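Long-range contacts in chorismate mutase and shikimate 5-dehydrogenase fusion protein (Clostridium acetobutylicum, PDB 3FBT), which probably catalyses, through the dehydrogenase part held in this chain, the reversible NADPH-linked reduction of 3-dehydroshikimate to shikimate on the route to aromatic amino acids: residues G61-I66 and V89-F94; F102-I107 and V241-A246. All coordinates share one frame; numbering follows the deposited sequence.

The two contacts follow one another along the chain, interaction 1 closing before interaction 2 opens, and their centres lie about 11 Å apart. Interaction 1 joins two neighbouring strands, 61-64 and 91-94, in the middle of the mixed sheet of the substrate-binding domain. Strand 99-102 continues that sheet, its F102 N lying 2.9 Å from T91 O, and leads into helix 105-115. Interaction 2 sets the start of that helix against helix 237-252, which follows the last strand of the parallel, Rossmann-type sheet. The predicted shikimate ligands T65 and N90 belong to interaction 1, D105 and Q243 to interaction 2, so the loops at the ends of these strands and the two helices together probably shape one substrate pocket.

Interaction 1: residues G61-I66 and V89-F94; sequences GLNVTI and VNTLKF
L92 and L62 share the shortest backbone hydrogen bond here, L92 N to L62 O at 2.8 Å. The return bond, L62 N to L92 O, is weak at 3.4 Å. Together they mark an antiparallel hydrogen-bonded pair in the central region of the mixed sheet of the substrate-binding domain of the shikimate dehydrogenase family. Beyond it, V64 N donates to N90 O over 2.9 Å. The same oxygen also receives a CA-H contact from N63 and a weak, long bond from N63 ND2, so several donors converge on N90 O just where the strand becomes irregular: N90 and T91 both face F102 of the next strand, a classic beta bulge.

N63 and T91 form the adjacent non-hydrogen-bonded pair, their side chains side by side and pointing the same way. Each end of the N63 amide has a partner elsewhere, OD1 at Y37 OH and ND2 at S247 OG, which fixes the amide's rotation. T91 OG1 donates to N90 OD1 at 3.0 Å, and that carbonyl also accepts from T104 N; these bonds hold in place an asparagine predicted to bind shikimate, as is the nearby T65.

L62 and L92 line the other face of the sheet, and V64 and F94 pack with them. With V64 CG1 anti to its backbone N (chi1 -178°), CG2 is left to cross L92 at about a right angle, tightly packed at 3.4 Å from L92 CG. F94 meets strand 61-64 with its ring edge, which lies alongside L62 CG, 4.0 Å from CE2; F54 of helix 47-56 touches both side chains. G61 CA also lies near the plane of that ring, 4.0 Å from F94 CD2.

Interaction 2: residues F102-I107 and V241-A246; sequences FNTDYI and VSQAAA. With SO4 (sulfate ion), chain G.
T104 holds its OG1 between the backbone N and the carbonyl carbon, which turns the hydroxyl onto Q243 and leaves CG2 for A246. Q243 extends CG away from its backbone N (chi1 -178°), and its side chain crosses T104 at about a right angle. The packing is tight: Q243 CG lies 3.0 Å from T104 OG1 and 3.2 Å from T104 O. The bend at chi2 (-95°) then turns the amide so that Q243 OE1 comes within 3.3 Å of T104 OG1, a long, weak bond that is also unsettled, because the hydroxyl proton has another acceptor within reach; both oxygens have stronger partners elsewhere. T104 OG1 is bonded to T91 OG1 and to S247 OG, and Q243 OE1 to S247 OG as well, which would place S247 in the second shell if Q243 binds shikimate as predicted.

In the shikimate dehydrogenase fold, this is where the helix that follows the substrate-domain sheet begins beside helix 237-252. D105 and Q243, both predicted to bind shikimate, run side by side here with carboxylate and amide planes 87° apart. The aspartate's OD1 stands 3.9 Å from Q243 CG, and its carboxylate is close to K69, the predicted proton acceptor.

One turn on from Q243, the methyl CB of A246 sits 4.1 Å from I107 CG2 and 4.2 Å from T104 CG2. Preceding the helix, N103 turns its amide oxygen back to cap it, OD1 accepting from Y106 N at 3.2 Å, while its ND2 bonds A88 O. A sulfate ion, probably picked up from the crystallisation medium, takes a hydrogen bond from N103 N through O2 at 2.8 Å. S80 OG binds the same ion, and sulfate O4 lies at the edge of the F102 ring, in its plane.

Interaction 1: residues G61-I66 and V89-F94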
loop_
_atom_site.group_PDB
_atom_site.type_symbol
_atom_site.label_atom_id
_atom_site.label_comp_id
_atom_site.label_asym_id
_atom_site.label_seq_id
_atom_site.Cartn_x
_atom_site.Cartn_y
_atom_site.Cartn_z
ATOM N N GLY A 61 0.135 8.119 -5.110
ATOM C CA GLY A 61 0.801 8.436 -6.391
ATOM C C GLY A 61 1.550 7.246 -6.912
ATOM O O GLY A 61 2.025 6.459 -6.117
ATOM N N LEU A 62 1.531 7.047 -8.236
ATOM C CA LEU A 62 2.210 5.906 -8.940
ATOM C C LEU A 62 3.127 6.360 -10.066
ATOM O O LEU A 62 2.776 7.235 -10.845
ATOM C CB LEU A 62 1.196 4.942 -9.624
ATOM C CG LEU A 62 0.297 4.040 -8.768
ATOM C CD1 LEU A 62 -0.637 3.051 -9.574
ATOM C CD2 LEU A 62 1.180 3.264 -7.858
ATOM N N ASN A 63 4.308 5.791 -10.155
ATOM C CA ASN A 63 5.042 5.829 -11.401
ATOM C C ASN A 63 4.577 4.656 -12.307
ATOM O O ASN A 63 4.095 3.621 -11.838
ATOM C CB ASN A 63 6.539 5.741 -11.137
ATOM C CG ASN A 63 7.114 7.026 -10.530
ATOM O OD1 ASN A 63 7.803 6.988 -9.548
ATOM N ND2 ASN A 63 6.848 8.125 -11.139
ATOM N N VAL A 64 4.682 4.844 -13.610
ATOM C CA VAL A 64 4.268 3.819 -14.564
ATOM C C VAL A 64 5.481 3.516 -15.426
ATOM O O VAL A 64 6.128 4.418 -15.883
ATOM C CB VAL A 64 3.245 4.341 -15.496
ATOM C CG1 VAL A 64 2.806 3.223 -16.445
ATOM C CG2 VAL A 64 1.968 4.940 -14.682
ATOM N N THR A 65 5.787 2.256 -15.663
ATOM C CA THR A 65 6.850 1.897 -16.638
ATOM C C THR A 65 6.282 0.954 -17.717
ATOM O O THR A 65 5.066 0.932 -17.964
ATOM C CB THR A 65 8.064 1.263 -15.923
ATOM O OG1 THR A 65 9.221 1.185 -16.791
ATOM C CG2 THR A 65 7.703 -0.130 -15.382
ATOM N N ILE A 66 7.167 0.148 -18.335
ATOM C CA ILE A 66 6.794 -0.715 -19.444
ATOM C C ILE A 66 5.985 -1.881 -18.960
ATOM O O ILE A 66 6.275 -2.433 -17.937
ATOM C CB ILE A 66 8.071 -1.410 -20.011
ATOM C CG1 ILE A 66 8.892 -0.438 -20.856
ATOM C CG2 ILE A 66 7.681 -2.782 -20.755
ATOM C CD1 ILE A 66 8.175 0.039 -22.117
ATOM N N VAL A 89 3.024 8.522 -20.494
ATOM C CA VAL A 89 2.851 9.039 -19.147
ATOM C C VAL A 89 3.676 8.186 -18.269
ATOM O O VAL A 89 3.580 6.949 -18.360
ATOM C CB VAL A 89 1.323 9.006 -18.773
ATOM C CG1 VAL A 89 1.126 9.001 -17.286
ATOM C CG2 VAL A 89 0.622 10.243 -19.444
ATOM N N ASN A 90 4.540 8.758 -17.422
ATOM C CA ASN A 90 5.174 7.855 -16.431
ATOM C C ASN A 90 4.787 8.182 -15.000
ATOM O O ASN A 90 5.341 7.581 -14.099
ATOM C CB ASN A 90 6.711 7.889 -16.509
ATOM C CG ASN A 90 7.244 9.155 -15.927
ATOM O OD1 ASN A 90 6.526 10.135 -15.903
ATOM N ND2 ASN A 90 8.483 9.156 -15.418
ATOM N N THR A 91 3.861 9.129 -14.772
ATOM C CA THR A 91 3.534 9.568 -13.397
ATOM C C THR A 91 1.998 9.807 -13.287
ATOM O O THR A 91 1.422 10.471 -14.159
ATOM C CB THR A 91 4.224 10.917 -13.041
ATOM O OG1 THR A 91 5.647 10.803 -13.136
ATOM C CG2 THR A 91 3.807 11.447 -11.649
ATOM N N LEU A 92 1.352 9.257 -12.251
ATOM C CA LEU A 92 -0.090 9.363 -12.093
ATOM C C LEU A 92 -0.399 10.061 -10.773
ATOM O O LEU A 92 0.164 9.717 -9.780
ATOM C CB LEU A 92 -0.774 8.009 -12.134
ATOM C CG LEU A 92 -0.335 7.059 -13.261
ATOM C CD1 LEU A 92 -1.155 5.797 -13.114
ATOM C CD2 LEU A 92 -0.649 7.670 -14.613
ATOM N N LYS A 93 -1.217 11.092 -10.834
ATOM C CA LYS A 93 -1.677 11.835 -9.664
ATOM C C LYS A 93 -3.148 11.476 -9.421
ATOM O O LYS A 93 -3.971 11.513 -10.339
ATOM C CB LYS A 93 -1.610 13.324 -9.938
ATOM C CG LYS A 93 -1.889 14.252 -8.683
ATOM C CD LYS A 93 -1.942 15.761 -9.164
ATOM C CE LYS A 93 -2.249 16.777 -8.018
ATOM N NZ LYS A 93 -1.424 16.367 -6.817
ATOM N N PHE A 94 -3.450 11.061 -8.207
ATOM C CA PHE A 94 -4.812 10.675 -7.866
ATOM C C PHE A 94 -5.474 11.870 -7.247
ATOM O O PHE A 94 -4.892 12.536 -6.392
ATOM C CB PHE A 94 -4.776 9.515 -6.866
ATOM C CG PHE A 94 -4.306 8.236 -7.498
ATOM C CD1 PHE A 94 -5.221 7.340 -8.032
ATOM C CD2 PHE A 94 -2.956 7.984 -7.647
ATOM C CE1 PHE A 94 -4.837 6.172 -8.644
ATOM C CE2 PHE A 94 -2.520 6.803 -8.285
ATOM C CZ PHE A 94 -3.429 5.893 -8.802
#

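Interaction 2: residues F102-I107 and V241-A246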
loop_
_atom_site.group_PDB
_atom_site.type_symbol
_atom_site.label_atom_id
_atom_site.label_comp_id
_atom_site.label_asym_id
_atom_site.label_seq_id
_atom_site.Cartn_x
_atom_site.Cartn_y
_atom_site.Cartn_z
ATOM N N PHE A 102 1.261 12.704 -15.998
ATOM C CA PHE A 102 2.392 13.577 -16.275
ATOM C C PHE A 102 3.514 12.755 -16.806
ATOM O O PHE A 102 3.470 11.535 -16.787
ATOM C CB PHE A 102 2.860 14.277 -14.985
ATOM C CG PHE A 102 1.736 15.093 -14.341
ATOM C CD1 PHE A 102 1.676 16.451 -14.514
ATOM C CD2 PHE A 102 0.690 14.453 -13.652
ATOM C CE1 PHE A 102 0.603 17.206 -13.940
ATOM C CE2 PHE A 102 -0.365 15.197 -13.063
ATOM C CZ PHE A 102 -0.401 16.565 -13.215
ATOM N N ASN A 103 4.576 13.453 -17.169
ATOM C CA ASN A 103 5.773 12.833 -17.610
ATOM C C ASN A 103 6.922 13.515 -16.976
ATOM O O ASN A 103 7.260 14.621 -17.360
ATOM C CB ASN A 103 5.918 12.934 -19.135
ATOM C CG ASN A 103 7.050 12.055 -19.628
ATOM O OD1 ASN A 103 8.174 12.238 -19.237
ATOM N ND2 ASN A 103 6.726 11.032 -20.379
ATOM N N THR A 104 7.548 12.864 -15.997
ATOM C CA THR A 104 8.685 13.461 -15.295
ATOM C C THR A 104 10.060 12.915 -15.755
ATOM O O THR A 104 11.045 13.341 -15.234
ATOM C CB THR A 104 8.572 13.181 -13.782
ATOM O OG1 THR A 104 8.579 11.782 -13.636
ATOM C CG2 THR A 104 7.208 13.755 -13.197
ATOM N N ASP A 105 10.122 12.014 -16.751
ATOM C CA ASP A 105 11.401 11.768 -17.479
ATOM C C ASP A 105 11.919 13.046 -18.175
ATOM O O ASP A 105 13.142 13.350 -18.146
ATOM C CB ASP A 105 11.225 10.695 -18.562
ATOM C CG ASP A 105 10.966 9.309 -17.955
ATOM O OD1 ASP A 105 11.560 9.033 -16.879
ATOM O OD2 ASP A 105 10.133 8.538 -18.500
ATOM N N TYR A 106 11.009 13.736 -18.841
ATOM C CA TYR A 106 11.308 15.025 -19.505
ATOM C C TYR A 106 11.949 15.986 -18.505
ATOM O O TYR A 106 12.996 16.636 -18.786
ATOM C CB TYR A 106 9.998 15.614 -20.021
ATOM C CG TYR A 106 10.160 16.948 -20.725
ATOM C CD1 TYR A 106 10.254 17.005 -22.090
ATOM C CD2 TYR A 106 10.247 18.156 -19.997
ATOM C CE1 TYR A 106 10.413 18.215 -22.773
ATOM C CE2 TYR A 106 10.423 19.405 -20.661
ATOM C CZ TYR A 106 10.519 19.412 -22.063
ATOM O OH TYR A 106 10.676 20.606 -22.791
ATOM N N ILE A 107 11.370 16.046 -17.288
ATOM C CA ILE A 107 11.826 17.036 -16.290
ATOM C C ILE A 107 13.158 16.570 -15.767
ATOM O O ILE A 107 14.099 17.337 -15.599
ATOM C CB ILE A 107 10.830 17.145 -15.120
ATOM C CG1 ILE A 107 9.454 17.523 -15.656
ATOM C CG2 ILE A 107 11.303 18.196 -14.124
ATOM C CD1 ILE A 107 8.445 18.011 -14.588
ATOM N N VAL A 241 17.356 10.718 -9.922
ATOM C CA VAL A 241 17.049 11.365 -8.666
ATOM C C VAL A 241 16.134 12.477 -8.877
ATOM O O VAL A 241 15.170 12.630 -8.122
ATOM C CB VAL A 241 18.324 11.792 -7.887
ATOM C CG1 VAL A 241 17.957 12.676 -6.706
ATOM C CG2 VAL A 241 19.017 10.534 -7.427
ATOM N N SER A 242 16.303 13.220 -9.958
ATOM C CA SER A 242 15.358 14.336 -10.251
ATOM C C SER A 242 13.994 13.924 -10.707
ATOM O O SER A 242 13.003 14.612 -10.454
ATOM C CB SER A 242 15.933 15.276 -11.338
ATOM O OG SER A 242 17.195 15.713 -10.862
ATOM N N GLN A 243 13.931 12.889 -11.534
ATOM C CA GLN A 243 12.627 12.384 -11.906
ATOM C C GLN A 243 11.876 11.916 -10.657
ATOM O O GLN A 243 10.722 12.149 -10.543
ATOM C CB GLN A 243 12.706 11.286 -12.978
ATOM C CG GLN A 243 11.383 10.766 -13.420
ATOM C CD GLN A 243 10.988 9.476 -12.642
ATOM O OE1 GLN A 243 10.004 9.446 -11.851
ATOM N NE2 GLN A 243 11.728 8.413 -12.898
ATOM N N ALA A 244 12.526 11.264 -9.731
ATOM C CA ALA A 244 11.772 10.834 -8.559
ATOM C C ALA A 244 11.277 12.078 -7.694
ATOM O O ALA A 244 10.110 12.136 -7.238
ATOM C CB ALA A 244 12.633 9.881 -7.758
ATOM N N ALA A 245 12.173 13.075 -7.492
ATOM C CA ALA A 245 11.800 14.343 -6.796
ATOM C C ALA A 245 10.607 14.992 -7.462
ATOM O O ALA A 245 9.584 15.421 -6.837
ATOM C CB ALA A 245 13.035 15.362 -6.748
ATOM N N ALA A 246 10.674 15.039 -8.772
ATOM C CA ALA A 246 9.571 15.676 -9.471
ATOM C C ALA A 246 8.244 14.883 -9.331
ATOM O O ALA A 246 7.180 15.463 -9.339
ATOM C CB ALA A 246 9.932 15.964 -10.969
HETATM S S SO4 G . 5.203 17.320 -16.979
HETATM O O1 SO4 G . 6.134 17.595 -18.102
HETATM O O2 SO4 G . 4.358 16.198 -17.374
HETATM O O3 SO4 G . 6.109 17.073 -15.847
HETATM O O4 SO4 G . 4.452 18.481 -16.458
#